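Local atomic coordinates of phosphate-specific transport system accessory protein PhoU homolog (Streptococcus pneumoniae, PDB entry 2I0M), a protein that probably takes part in regulating phosphate uptake, forms a homodimer and carries bound zinc ions in its crystal structure. Residues 29-32 / 33-36; 137-141 / 142-146; 202-205 / 206-209. All coordinates share one frame; numbering follows the deposited sequence.

Contact 1. Residues 29-32 / 33-36; sequences KALL and ALAS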
loop_
_atom_site.group_PDB
_atom_site.type_symbol
_atom_site.label_atom_id
_atom_site.label_comp_id
_atom_site.label_asym_id
_atom_site.label_seq_id
_atom_site.Cartn_x
_atom_site.Cartn_y
_atom_site.Cartn_z
ATOM N N LYS A 29 17.356 -9.580 -7.196
ATOM C CA LYS A 29 17.670 -9.296 -8.617
ATOM C C LYS A 29 17.513 -7.807 -9.004
ATOM O O LYS A 29 18.375 -7.252 -9.681
ATOM C CB LYS A 29 16.812 -10.182 -9.554
ATOM C CG LYS A 29 17.470 -11.496 -10.009
ATOM C CD LYS A 29 16.471 -12.609 -10.445
ATOM C CE LYS A 29 15.134 -12.092 -11.066
ATOM N NZ LYS A 29 14.053 -13.163 -11.163
ATOM N N ALA A 30 16.420 -7.172 -8.582
ATOM C CA ALA A 30 16.208 -5.729 -8.819
ATOM C C ALA A 30 17.345 -4.850 -8.293
ATOM O O ALA A 30 17.780 -3.912 -8.964
ATOM C CB ALA A 30 14.867 -5.255 -8.216
ATOM N N LEU A 31 17.802 -5.156 -7.081
ATOM C CA LEU A 31 18.826 -4.362 -6.422
ATOM C C LEU A 31 20.204 -4.645 -6.966
ATOM O O LEU A 31 21.041 -3.746 -7.003
ATOM C CB LEU A 31 18.760 -4.555 -4.899
ATOM C CG LEU A 31 17.475 -3.935 -4.319
ATOM C CD1 LEU A 31 17.279 -4.317 -2.857
ATOM C CD2 LEU A 31 17.433 -2.402 -4.507
ATOM N N LEU A 32 20.438 -5.890 -7.387
ATOM C CA LEU A 32 21.653 -6.242 -8.117
ATOM C C LEU A 32 21.670 -5.564 -9.482
ATOM O O LEU A 32 22.699 -5.021 -9.880
ATOM C CB LEU A 32 21.823 -7.771 -8.258
ATOM C CG LEU A 32 22.805 -8.338 -9.304
ATOM C CD1 LEU A 32 24.277 -7.924 -9.067
ATOM C CD2 LEU A 32 22.681 -9.858 -9.402
ATOM N N ALA A 33 20.546 -5.591 -10.200
ATOM C CA ALA A 33 20.462 -4.878 -11.479
ATOM C C ALA A 33 20.745 -3.382 -11.312
ATOM O O ALA A 33 21.258 -2.749 -12.231
ATOM C CB ALA A 33 19.120 -5.105 -12.170
ATOM N N LEU A 34 20.432 -2.842 -10.132
ATOM C CA LEU A 34 20.677 -1.437 -9.793
ATOM C C LEU A 34 22.140 -1.165 -9.455
ATOM O O LEU A 34 22.692 -0.165 -9.907
ATOM C CB LEU A 34 19.819 -1.015 -8.592
ATOM C CG LEU A 34 19.433 0.447 -8.332
ATOM C CD1 LEU A 34 19.149 0.629 -6.857
ATOM C CD2 LEU A 34 20.457 1.478 -8.777
ATOM N N ALA A 35 22.743 -2.027 -8.632
ATOM C CA ALA A 35 24.148 -1.894 -8.243
ATOM C C ALA A 35 25.075 -2.025 -9.445
ATOM O O ALA A 35 26.044 -1.280 -9.565
ATOM C CB ALA A 35 24.524 -2.922 -7.178
ATOM N N SER A 36 24.766 -2.970 -10.329
ATOM C CA SER A 36 25.609 -3.254 -11.478
ATOM C C SER A 36 25.163 -2.540 -12.753
ATOM O O SER A 36 25.772 -2.729 -13.806
ATOM C CB SER A 36 25.709 -4.768 -11.711
ATOM O OG SER A 36 24.464 -5.330 -12.064
#
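Ser-36 reaches back one turn to Leu-32, and both its backbone nitrogen and its hydroxyl end on the same carbonyl oxygen. The backbone bond, Ser-36 N to Leu-32 O, measures 2.9 Å. The hydroxyl comes in differently: Ser-36 OG donates to Leu-32 O over 2.8 Å from a position above the carbonyl plane, 37° out of it. A chi1 of 65° sets OG between the serine's own backbone nitrogen and carbonyl carbon, which turns it back toward the preceding turn. Two donors thus grip one acceptor at the point where helix 5-35 gives way to a turn. Upstream the bonding is that of an alpha helix, as the 2.8 Å bond from Ala-33 N to Lys-29 O and the 2.9 Å bond from Ala-35 N to Leu-31 O attest. PhoU proteins are built from long helices bundled side by side, and this end of the first one has a packed and an open side. On the packed side Leu-31 and Leu-34 meet at their branch ends, Leu-31 CD2 lying 4.2 Å from Leu-34 CD1. Leu-31 reaches Ile-100 and Leu-127, while Leu-34 reaches Val-104 and Leu-119, so the pair packs against helices 74-105 and 117-136. Leu-32, Ala-35 and Ser-36 are the more exposed residues, though Ala-35 still touches His-120. There Leu-32 CD1 stands 4.0 Å from Ser-36 OG, a loose approach beside the carbonyl that accepts both bonds, and Leu-32 also touches Met-41 of helix 39-66.

Contact 2. Residues 137-141 / 142-146; sequences FPLHQ and ASKAI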
loop_
_atom_site.group_PDB
_atom_site.type_symbol
_atom_site.label_atom_id
_atom_site.label_comp_id
_atom_site.label_asym_id
_atom_site.label_seq_id
_atom_site.Cartn_x
_atom_site.Cartn_y
_atom_site.Cartn_z
ATOM N N PHE A 137 6.702 -16.587 9.255
ATOM C CA PHE A 137 5.283 -16.737 8.915
ATOM C C PHE A 137 4.663 -18.106 9.307
ATOM O O PHE A 137 3.605 -18.127 9.931
ATOM C CB PHE A 137 5.042 -16.382 7.438
ATOM C CG PHE A 137 3.609 -16.173 7.092
ATOM C CD1 PHE A 137 3.115 -14.888 6.867
ATOM C CD2 PHE A 137 2.733 -17.261 6.959
ATOM C CE1 PHE A 137 1.754 -14.676 6.546
ATOM C CE2 PHE A 137 1.361 -17.054 6.648
ATOM C CZ PHE A 137 0.883 -15.758 6.437
ATOM N N PRO A 138 5.306 -19.241 8.938
ATOM C CA PRO A 138 4.809 -20.591 9.329
ATOM C C PRO A 138 4.675 -20.819 10.840
ATOM O O PRO A 138 3.901 -21.681 11.267
ATOM C CB PRO A 138 5.876 -21.556 8.770
ATOM C CG PRO A 138 6.590 -20.807 7.751
ATOM C CD PRO A 138 6.515 -19.333 8.101
ATOM N N LEU A 139 5.437 -20.065 11.628
ATOM C CA LEU A 139 5.355 -20.124 13.085
ATOM C C LEU A 139 4.098 -19.463 13.625
ATOM O O LEU A 139 3.606 -19.836 14.682
ATOM C CB LEU A 139 6.613 -19.541 13.734
ATOM C CG LEU A 139 7.881 -20.353 13.433
ATOM C CD1 LEU A 139 9.131 -19.541 13.675
ATOM C CD2 LEU A 139 7.935 -21.670 14.220
ATOM N N HIS A 140 3.547 -18.514 12.879
ATOM C CA HIS A 140 2.353 -17.775 13.321
ATOM C C HIS A 140 2.580 -17.011 14.649
ATOM O O HIS A 140 1.631 -16.694 15.361
ATOM C CB HIS A 140 1.132 -18.711 13.434
ATOM C CG HIS A 140 0.850 -19.511 12.197
ATOM N ND1 HIS A 140 1.097 -19.037 10.924
ATOM C CD2 HIS A 140 0.314 -20.747 12.042
ATOM C CE1 HIS A 140 0.743 -19.955 10.041
ATOM N NE2 HIS A 140 0.262 -21.000 10.692
ATOM N N GLN A 141 3.847 -16.722 14.946
ATOM C CA GLN A 141 4.304 -15.999 16.137
ATOM C C GLN A 141 4.083 -14.475 15.983
ATOM O O GLN A 141 4.858 -13.810 15.276
ATOM C CB GLN A 141 5.813 -16.238 16.267
ATOM C CG GLN A 141 6.324 -16.551 17.645
ATOM C CD GLN A 141 6.392 -18.035 17.904
ATOM O OE1 GLN A 141 7.484 -18.606 18.015
ATOM N NE2 GLN A 141 5.234 -18.677 18.001
ATOM N N ALA A 142 3.062 -13.924 16.645
ATOM C CA ALA A 142 2.821 -12.472 16.660
ATOM C C ALA A 142 4.080 -11.639 16.935
ATOM O O ALA A 142 4.327 -10.637 16.269
ATOM C CB ALA A 142 1.722 -12.118 17.664
ATOM N N SER A 143 4.888 -12.077 17.893
ATOM C CA SER A 143 6.065 -11.320 18.340
ATOM C C SER A 143 7.202 -11.216 17.336
ATOM O O SER A 143 7.822 -10.165 17.219
ATOM C CB SER A 143 6.587 -11.881 19.649
ATOM O OG SER A 143 5.506 -12.004 20.542
ATOM N N LYS A 144 7.484 -12.292 16.617
ATOM C CA LYS A 144 8.456 -12.192 15.536
ATOM C C LYS A 144 7.927 -11.241 14.440
ATOM O O LYS A 144 8.680 -10.409 13.939
ATOM C CB LYS A 144 8.871 -13.573 14.978
ATOM C CG LYS A 144 9.135 -14.645 16.050
ATOM C CD LYS A 144 10.308 -15.588 15.706
ATOM C CE LYS A 144 10.101 -16.291 14.358
ATOM N NZ LYS A 144 11.385 -16.844 13.783
ATOM N N ALA A 145 6.635 -11.329 14.112
ATOM C CA ALA A 145 6.009 -10.388 13.171
ATOM C C ALA A 145 6.208 -8.942 13.605
ATOM O O ALA A 145 6.665 -8.120 12.823
ATOM C CB ALA A 145 4.520 -10.689 12.993
ATOM N N ILE A 146 5.870 -8.653 14.863
ATOM C CA ILE A 146 5.968 -7.309 15.440
ATOM C C ILE A 146 7.401 -6.755 15.407
ATOM O O ILE A 146 7.605 -5.591 15.030
ATOM C CB ILE A 146 5.408 -7.276 16.880
ATOM C CG1 ILE A 146 3.889 -7.476 16.860
ATOM C CG2 ILE A 146 5.790 -5.973 17.595
ATOM C CD1 ILE A 146 3.272 -7.740 18.222
#
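Across the junction of Gln-141 and Ala-142 the backbone passes from an extended residue, Gln-141 with psi 104°, into helix 142-150, whose first i to i+4 bond runs from Ala-145 N to Gln-141 O at 3.3 Å with an N-H...O angle of 175°. Gln-141 therefore holds the N-cap position and gives its carbonyl to the first turn. Its side chain does not fold over the helix end; instead its aliphatic part crosses that of Lys-144 at a slant, Gln-141 CB lying 3.7 Å from Lys-144 CG. The lysine starts with CG anti to its carbonyl carbon (chi1 -43°) and then bends at chi2 and chi3, a course that carries its far end back past the cap to Leu-139. There Leu-139 CD1 touches both Lys-144 CE and Lys-144 NZ, each at 3.5 Å, so a methyl group abuts the charged end of the lysine as well as its last carbon. This is the connection between two helices of the bundle, 117-136 and 142-150, and its two sides differ: Leu-139 and Lys-144 lie toward the surface, whereas Phe-137 and Ala-145 are buried against Leu-204 of helix 177-209. Phe-137 also meets the ring of Phe-16, bringing helix 5-35 to the same place. Within the turn, His-140 N bonds to Phe-137 O at 3.0 Å, and His-140 ND1 adds a weak bond to that oxygen. Pro-138 O lies 3.6 Å above the plane of the His-140 imidazole, over its centre. At the helix start, Ala-142 N has a side-chain acceptor in Glu-208 OE1.

Contact 3. Residues 202-205 / 206-209; sequences ERLV and YLET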
loop_
_atom_site.group_PDB
_atom_site.type_symbol
_atom_site.label_atom_id
_atom_site.label_comp_id
_atom_site.label_asym_id
_atom_site.label_seq_id
_atom_site.Cartn_x
_atom_site.Cartn_y
_atom_site.Cartn_z
ATOM N N GLU A 202 1.261 -7.311 10.471
ATOM C CA GLU A 202 0.010 -7.011 11.190
ATOM C C GLU A 202 -1.060 -8.084 10.987
ATOM O O GLU A 202 -1.773 -8.437 11.912
ATOM C CB GLU A 202 -0.564 -5.657 10.767
ATOM C CG GLU A 202 0.351 -4.469 11.028
ATOM C CD GLU A 202 -0.303 -3.131 10.691
ATOM O OE1 GLU A 202 -0.349 -2.256 11.574
ATOM O OE2 GLU A 202 -0.764 -2.949 9.542
ATOM N N ARG A 203 -1.165 -8.584 9.764
ATOM C CA ARG A 203 -2.040 -9.710 9.423
ATOM C C ARG A 203 -1.697 -10.952 10.249
ATOM O O ARG A 203 -2.573 -11.717 10.645
ATOM C CB ARG A 203 -1.886 -10.034 7.926
ATOM C CG ARG A 203 -3.048 -10.764 7.306
ATOM C CD ARG A 203 -4.177 -9.808 6.861
ATOM N NE ARG A 203 -5.319 -9.901 7.762
ATOM C CZ ARG A 203 -6.524 -9.390 7.538
ATOM N NH1 ARG A 203 -6.794 -8.736 6.416
ATOM N NH2 ARG A 203 -7.466 -9.555 8.458
ATOM N N LEU A 204 -0.405 -11.143 10.488
ATOM C CA LEU A 204 0.084 -12.232 11.333
ATOM C C LEU A 204 -0.338 -12.016 12.796
ATOM O O LEU A 204 -0.723 -12.973 13.482
ATOM C CB LEU A 204 1.605 -12.339 11.195
ATOM C CG LEU A 204 2.378 -13.663 11.115
ATOM C CD1 LEU A 204 1.532 -14.821 10.583
ATOM C CD2 LEU A 204 3.657 -13.469 10.256
ATOM N N VAL A 205 -0.307 -10.767 13.269
ATOM C CA VAL A 205 -0.734 -10.528 14.656
ATOM C C VAL A 205 -2.241 -10.771 14.795
ATOM O O VAL A 205 -2.674 -11.385 15.763
ATOM C CB VAL A 205 -0.193 -9.181 15.296
ATOM C CG1 VAL A 205 -0.505 -8.001 14.445
ATOM C CG2 VAL A 205 -0.767 -8.948 16.706
ATOM N N TYR A 206 -3.008 -10.334 13.790
ATOM C CA TYR A 206 -4.440 -10.602 13.671
ATOM C C TYR A 206 -4.765 -12.097 13.682
ATOM O O TYR A 206 -5.799 -12.517 14.195
ATOM C CB TYR A 206 -4.985 -9.946 12.393
ATOM C CG TYR A 206 -6.169 -10.648 11.773
ATOM C CD1 TYR A 206 -7.483 -10.295 12.116
ATOM C CD2 TYR A 206 -5.977 -11.659 10.837
ATOM C CE1 TYR A 206 -8.584 -10.952 11.530
ATOM C CE2 TYR A 206 -7.047 -12.317 10.255
ATOM C CZ TYR A 206 -8.342 -11.959 10.591
ATOM O OH TYR A 206 -9.383 -12.639 9.994
ATOM N N LEU A 207 -3.881 -12.892 13.095
ATOM C CA LEU A 207 -4.079 -14.332 13.024
ATOM C C LEU A 207 -3.988 -14.979 14.425
ATOM O O LEU A 207 -4.825 -15.802 14.800
ATOM C CB LEU A 207 -3.089 -14.935 12.015
ATOM C CG LEU A 207 -2.996 -16.442 11.771
ATOM C CD1 LEU A 207 -4.355 -17.073 11.460
ATOM C CD2 LEU A 207 -1.991 -16.722 10.671
ATOM N N GLU A 208 -3.001 -14.580 15.213
ATOM C CA GLU A 208 -2.868 -15.105 16.558
ATOM C C GLU A 208 -3.863 -14.475 17.519
ATOM O O GLU A 208 -4.375 -15.131 18.419
ATOM C CB GLU A 208 -1.444 -14.923 17.079
ATOM C CG GLU A 208 -1.252 -15.571 18.462
ATOM C CD GLU A 208 0.144 -16.092 18.709
ATOM O OE1 GLU A 208 1.108 -15.528 18.172
ATOM O OE2 GLU A 208 0.273 -17.075 19.461
ATOM N N THR A 209 -4.153 -13.202 17.285
ATOM C CA THR A 209 -4.909 -12.358 18.191
ATOM C C THR A 209 -6.415 -12.384 17.916
ATOM O O THR A 209 -7.212 -12.499 18.842
ATOM C CB THR A 209 -4.326 -10.932 18.111
ATOM O OG1 THR A 209 -3.162 -10.870 18.949
ATOM C CG2 THR A 209 -5.304 -9.876 18.542
#
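The guanidinium of Arg-203 stands over one face of the Tyr-206 ring, three residues on along the same helix. Its CZ lies 4.2 Å from the centroid of the Tyr-206 ring and 18° off the ring normal, a cation-pi contact. The two planes are 75° apart, so the group does not lie flat on the ring; it presents NH2, which sits 3.2 Å above the plane of Tyr-206 and over its centre. Bends at chi2 and chi3 fold the arginine chain alongside the tyrosine. The arginine's main polar partner lies in the other subunit: Arg-203 NH1 makes a salt bridge with Glu-60 OE2 of that chain, and NH2 too is hydrogen-bonded elsewhere. Main-chain acceptors are taken up in helical order, Leu-204 O by Glu-208 N at 3.3 Å and Val-205 O by Thr-209 N at 2.8 Å, whereas the 3.0 Å bond from Leu-207 N to Arg-203 O is weak. Leu-207 O receives a hydrogen bond from Arg-78. Glu-202 OE2 accepts from Asn-199 ND2, one turn earlier, and OE1 from Leu-215 N near the chain end; Glu-208 OE1 accepts from Ala-142 N. The side chains of Leu-204 and Leu-207 run at a slant to each other, CD1 of Leu-204 4.0 Å from CD2 of Leu-207. The side chain of Glu-202 comes within about 4 Å of a bound zinc ion. The last turns of helix 177-209 thus belong to the helical bundle of a PhoU protein, and their arginine, held over a tyrosine face, reaches across the homodimer interface.

In the fold
The three contacts follow one another along the chain, each closing before the next opens. Contact 1 occupies the end of helix 5-35, within the first PhoU domain, and its centre lies about 30 Å from that of contact 2 and 33 Å from that of contact 3, across the middle of the chain. Contact 2 lies within the second PhoU domain. Contacts 2 and 3 are neighbours, with centres about 8 Å apart: the turn into helix 142-150 lies against the end of helix 177-209, touching it through a side-chain-to-backbone bond and the packing of Leu-204 on Phe-137 and Ala-145. Helix 5-35 still links both regions, since its earlier residues pack on Phe-137. Of the three, contact 3 reaches the second subunit.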